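Local coordinates for Rho GTPase-activating protein 27 (Homo sapiens, PDB 3PP2) that probably activates GTP hydrolysis by CDC42 and RAC1, switching them off, may act in clathrin-mediated endocytosis, and is represented here by its pleckstrin homology domain, at residues 103-107 with 108-112; 112-115 with 116-120. One frame throughout, in Å; residues are numbered along the deposited sequence.

Interactions 1 and 2 follow one another along helix 108-122 and share Ser112. Interaction 1 is the helix start, where the chain leaves strand 100-104: a serine hydroxyl and a backbone carbonyl hold the first turn, and isoleucines pack on the incoming chain, most of it buried. Interaction 2 lies wholly inside the helix and is partly buried, with Trp114 and Ile118 turned to the strands and the longer polar side chains reaching another subunit; four backbone bonds replace the cap. The two meet in the hydrophobic interior, where Ile103 CD1 and Ile118 CD1 are 4.1 Å apart. Both also touch the second subunit, an identical copy of the domain.

Interaction 1 (103-107 with 108-112); sequences IQHDS and EAIIS
Glu108 is the first helical residue after Ser107, which holds the N-cap position. Its carboxylate serves the assembly, bonding to Thr113 and forming a salt bridge with Lys116, both of the second subunit. Ala109 follows, and a water ties it to the cap by accepting from Ala109 N and donating to Ser107 OG. At Ile110 the capping bond forms: Ile110 N donates to Ser107 OG over 3.1 Å, nearly straight at 173°. With chi1 of 174°, the serine hydroxyl lies opposite its own backbone N and beside its carbonyl carbon, a placement that brings OG within reach of the amide of Ile110. In the conformer described, one of two for this side chain, Ile110 CG1 is 3.5 Å from Ser107 CB, while its CG2 sits over one face of the His105 ring, 4.2 Å from the centroid, in a CH-pi contact. That ring is steadied at its edge, where ND1 accepts from Ser107 N at 2.9 Å, the donor close to the ring plane; one imidazole thus positions the residue that caps the helix. Ile111 closes the turn with a bond from its N to Ser107 O (3.1 Å). Its CG1 lies 3.5 Å from His105 N, and its CD1 reaches on to Gln104 C and Ile103 CG2, joining the helix to the end of the strand. Together these contacts make a serine N-cap at the start of the C-terminal helix of the pleckstrin homology fold.

Interaction 2 (112-115 with 116-120); sequences STWH and KAIAQ
Ile118 meets Trp114 one turn earlier, and its side chain can be followed outward from CB. CB rests 3.5 Å from Trp114 O, the same carbonyl oxygen that accepts from Ile118 N at 2.9 Å with an N-H...O angle of 173°. CG1 comes closer still, 3.3 Å from Trp114 O, because a chi1 of -63° sets this branch beside the backbone N and turns it back toward the preceding turn. At the tip, CD1 remains 3.5 Å from Trp114 O and also reaches the indole, 4.2 Å from CE3 in an oblique approach. The isoleucine thus lies alongside the carbonyl that its own amide binds, with its end near CE3, on the six-membered ring of the indole. Both side chains continue into the domain interior, where each packs on Leu43; Lys10 makes a cation-pi contact with the indole.

The next residue repeats the backbone pattern: Ala119 N donates to His115 O over 2.8 Å, and the methyl CB lies 3.2 Å from that oxygen. Of the two preceding bonds, Lys116 N to Ser112 O and Ala117 N to Thr113 O, only the latter is clearly bent, at 153°. His115 carries its ring away from the helix core, stacking it on Trp79 of its own chain, while ND1 is hydrogen-bonded to Trp79 NE1 of the second subunit, and Ser112 OG bonds to His115 ND1 of that subunit. Lys116, extended throughout, sends NZ to Asn89 of the same neighbour. Successive i to i+4 bonds, with apolar side chains on the sheet side and polar ones at the subunit interface, mark this as the amphipathic C-terminal helix that covers one end of the pleckstrin homology beta-barrel.

Interaction 1 (103-107 with 108-112)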
loop_
_atom_site.group_PDB
_atom_site.type_symbol
_atom_site.label_atom_id
_atom_site.label_comp_id
_atom_site.label_asym_id
_atom_site.label_seq_id
_atom_site.Cartn_x
_atom_site.Cartn_y
_atom_site.Cartn_z
ATOM N N ILE A 103 -13.756 -9.147 -4.060
ATOM C CA ILE A 103 -12.661 -8.482 -4.766
ATOM C C ILE A 103 -11.487 -8.493 -3.806
ATOM O O ILE A 103 -11.658 -8.192 -2.617
ATOM C CB ILE A 103 -13.026 -7.027 -5.178
ATOM C CG1 ILE A 103 -14.371 -6.994 -5.925
ATOM C CG2 ILE A 103 -11.906 -6.356 -5.941
ATOM C CD1 ILE A 103 -14.891 -5.588 -6.131
ATOM N N GLN A 104 -10.307 -8.855 -4.300
ATOM C CA GLN A 104 -9.160 -9.040 -3.390
ATOM C C GLN A 104 -7.858 -8.708 -4.046
ATOM O O GLN A 104 -7.692 -8.844 -5.263
ATOM C CB GLN A 104 -9.165 -10.509 -2.948
ATOM C CG GLN A 104 -8.241 -10.905 -1.835
ATOM C CD GLN A 104 -6.881 -11.368 -2.303
ATOM O OE1 GLN A 104 -6.712 -11.889 -3.436
ATOM N NE2 GLN A 104 -5.892 -11.242 -1.409
ATOM N N HIS A 105 -6.876 -8.356 -3.217
ATOM C CA HIS A 105 -5.474 -8.240 -3.631
ATOM C C HIS A 105 -4.628 -8.379 -2.382
ATOM O O HIS A 105 -5.044 -8.002 -1.306
ATOM C CB HIS A 105 -5.184 -6.921 -4.353
ATOM C CG HIS A 105 -3.915 -6.917 -5.134
ATOM N ND1 HIS A 105 -2.672 -6.762 -4.540
ATOM C CD2 HIS A 105 -3.695 -7.094 -6.463
ATOM C CE1 HIS A 105 -1.746 -6.809 -5.484
ATOM N NE2 HIS A 105 -2.334 -7.030 -6.659
ATOM N N ASP A 106 -3.437 -8.953 -2.530
ATOM C CA ASP A 106 -2.562 -9.061 -1.380
ATOM C C ASP A 106 -2.148 -7.713 -0.844
ATOM O O ASP A 106 -1.868 -7.640 0.365
ATOM C CB ASP A 106 -1.340 -9.899 -1.724
ATOM C CG ASP A 106 -1.665 -11.345 -1.978
ATOM O OD1 ASP A 106 -2.793 -11.813 -1.664
ATOM O OD2 ASP A 106 -0.758 -12.005 -2.544
ATOM N N SER A 107 -2.139 -6.672 -1.681
ATOM C CA SER A 107 -1.858 -5.328 -1.210
ATOM C C SER A 107 -3.072 -4.638 -0.619
ATOM O O SER A 107 -4.004 -4.308 -1.340
ATOM C CB SER A 107 -1.305 -4.455 -2.307
ATOM O OG SER A 107 -1.172 -3.115 -1.861
ATOM N N GLU A 108 -3.044 -4.358 0.680
ATOM C CA GLU A 108 -4.101 -3.608 1.303
ATOM C C GLU A 108 -4.255 -2.202 0.721
ATOM O O GLU A 108 -5.353 -1.637 0.696
ATOM C CB GLU A 108 -3.941 -3.522 2.818
ATOM C CG GLU A 108 -2.734 -2.781 3.269
ATOM C CD GLU A 108 -2.508 -2.797 4.794
ATOM O OE1 GLU A 108 -2.565 -3.903 5.384
ATOM O OE2 GLU A 108 -2.176 -1.738 5.329
ATOM N N ALA A 109 -3.135 -1.599 0.284
ATOM C CA ALA A 109 -3.189 -0.275 -0.291
ATOM C C ALA A 109 -3.901 -0.289 -1.639
ATOM O O ALA A 109 -4.705 0.584 -1.954
ATOM C CB ALA A 109 -1.812 0.352 -0.383
ATOM N N ILE A 110 -3.616 -1.287 -2.469
ATOM C CA ILE A 110 -4.357 -1.481 -3.733
ATOM C C ILE A 110 -5.852 -1.553 -3.435
ATOM O O ILE A 110 -6.661 -0.886 -4.050
ATOM C CB ILE A 110 -3.880 -2.792 -4.464
ATOM C CG1 ILE A 110 -2.460 -2.614 -5.003
ATOM C CG2 ILE A 110 -4.891 -3.231 -5.563
ATOM C CD1 ILE A 110 -2.330 -1.557 -6.003
ATOM N N ILE A 111 -6.213 -2.422 -2.511
ATOM C CA ILE A 111 -7.647 -2.646 -2.204
ATOM C C ILE A 111 -8.295 -1.389 -1.641
ATOM O O ILE A 111 -9.402 -1.043 -2.016
ATOM C CB ILE A 111 -7.815 -3.875 -1.305
ATOM C CG1 ILE A 111 -7.662 -5.140 -2.184
ATOM C CG2 ILE A 111 -9.129 -3.902 -0.513
ATOM C CD1 ILE A 111 -8.883 -5.402 -3.127
ATOM N N SER A 112 -7.623 -0.673 -0.742
ATOM C CA SER A 112 -8.240 0.548 -0.186
ATOM C C SER A 112 -8.472 1.596 -1.261
ATOM O O SER A 112 -9.496 2.265 -1.281
ATOM C CB SER A 112 -7.375 1.085 0.948
ATOM O OG SER A 112 -7.930 2.270 1.490
HETATM O O HOH W 1 -0.118 -2.457 0.738
#

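Interaction 2 (112-115 with 116-120)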
loop_
_atom_site.group_PDB
_atom_site.type_symbol
_atom_site.label_atom_id
_atom_site.label_comp_id
_atom_site.label_asym_id
_atom_site.label_seq_id
_atom_site.Cartn_x
_atom_site.Cartn_y
_atom_site.Cartn_z
ATOM N N SER A 112 -7.623 -0.673 -0.742
ATOM C CA SER A 112 -8.240 0.548 -0.186
ATOM C C SER A 112 -8.472 1.596 -1.261
ATOM O O SER A 112 -9.496 2.265 -1.281
ATOM C CB SER A 112 -7.375 1.085 0.948
ATOM O OG SER A 112 -7.930 2.270 1.490
ATOM N N THR A 113 -7.502 1.745 -2.160
ATOM C CA THR A 113 -7.668 2.705 -3.235
ATOM C C THR A 113 -8.818 2.288 -4.189
ATOM O O THR A 113 -9.544 3.149 -4.694
ATOM C CB THR A 113 -6.376 2.986 -4.019
ATOM O OG1 THR A 113 -5.941 1.802 -4.704
ATOM C CG2 THR A 113 -5.269 3.527 -3.051
ATOM N N TRP A 114 -8.972 1.006 -4.436
ATOM C CA TRP A 114 -10.129 0.529 -5.192
ATOM C C TRP A 114 -11.449 0.726 -4.461
ATOM O O TRP A 114 -12.457 1.071 -5.069
ATOM C CB TRP A 114 -9.959 -0.939 -5.621
ATOM C CG TRP A 114 -9.186 -1.081 -6.887
ATOM C CD1 TRP A 114 -7.862 -1.332 -7.026
ATOM C CD2 TRP A 114 -9.718 -0.997 -8.199
ATOM N NE1 TRP A 114 -7.517 -1.406 -8.346
ATOM C CE2 TRP A 114 -8.633 -1.214 -9.099
ATOM C CE3 TRP A 114 -11.002 -0.792 -8.717
ATOM C CZ2 TRP A 114 -8.797 -1.235 -10.469
ATOM C CZ3 TRP A 114 -11.152 -0.809 -10.105
ATOM C CH2 TRP A 114 -10.061 -1.024 -10.951
ATOM N N HIS A 115 -11.463 0.514 -3.156
ATOM C CA HIS A 115 -12.636 0.801 -2.391
ATOM C C HIS A 115 -13.056 2.237 -2.574
ATOM O O HIS A 115 -14.226 2.519 -2.826
ATOM C CB HIS A 115 -12.367 0.477 -0.909
ATOM C CG HIS A 115 -13.504 0.784 -0.010
ATOM N ND1 HIS A 115 -13.856 2.070 0.321
ATOM C CD2 HIS A 115 -14.403 -0.024 0.605
ATOM C CE1 HIS A 115 -14.938 2.037 1.079
ATOM N NE2 HIS A 115 -15.268 0.778 1.301
ATOM N N LYS A 116 -12.102 3.162 -2.475
ATOM C CA LYS A 116 -12.394 4.588 -2.652
ATOM C C LYS A 116 -13.012 4.890 -4.009
ATOM O O LYS A 116 -13.995 5.611 -4.111
ATOM C CB LYS A 116 -11.124 5.416 -2.446
ATOM C CG LYS A 116 -11.360 6.905 -2.343
ATOM C CD LYS A 116 -10.029 7.633 -2.040
ATOM C CE LYS A 116 -10.255 9.147 -1.927
ATOM N NZ LYS A 116 -8.980 9.841 -1.897
ATOM N N ALA A 117 -12.450 4.290 -5.052
ATOM C CA ALA A 117 -12.925 4.548 -6.412
ATOM C C ALA A 117 -14.329 3.975 -6.593
ATOM O O ALA A 117 -15.215 4.617 -7.191
ATOM C CB ALA A 117 -11.923 4.016 -7.442
ATOM N N ILE A 118 -14.535 2.734 -6.173
ATOM C CA ILE A 118 -15.852 2.099 -6.301
ATOM C C ILE A 118 -16.896 2.817 -5.478
ATOM O O ILE A 118 -18.018 3.057 -5.950
ATOM C CB ILE A 118 -15.792 0.585 -5.928
ATOM C CG1 ILE A 118 -14.868 -0.194 -6.892
ATOM C CG2 ILE A 118 -17.192 -0.060 -5.910
ATOM C CD1 ILE A 118 -14.425 -1.554 -6.365
ATOM N N ALA A 119 -16.540 3.218 -4.270
ATOM C CA ALA A 119 -17.452 3.995 -3.435
ATOM C C ALA A 119 -17.890 5.284 -4.129
ATOM O O ALA A 119 -19.086 5.656 -4.096
ATOM C CB ALA A 119 -16.787 4.325 -2.044
ATOM N N GLN A 120 -16.949 5.981 -4.760
ATOM C CA GLN A 120 -17.308 7.195 -5.496
ATOM C C GLN A 120 -18.209 6.852 -6.680
ATOM O O GLN A 120 -19.130 7.616 -7.007
ATOM C CB GLN A 120 -16.063 7.934 -5.954
ATOM C CG GLN A 120 -16.352 9.256 -6.632
ATOM C CD GLN A 120 -15.120 10.143 -6.851
ATOM O OE1 GLN A 120 -14.143 10.116 -6.080
ATOM N NE2 GLN A 120 -15.169 10.941 -7.909
#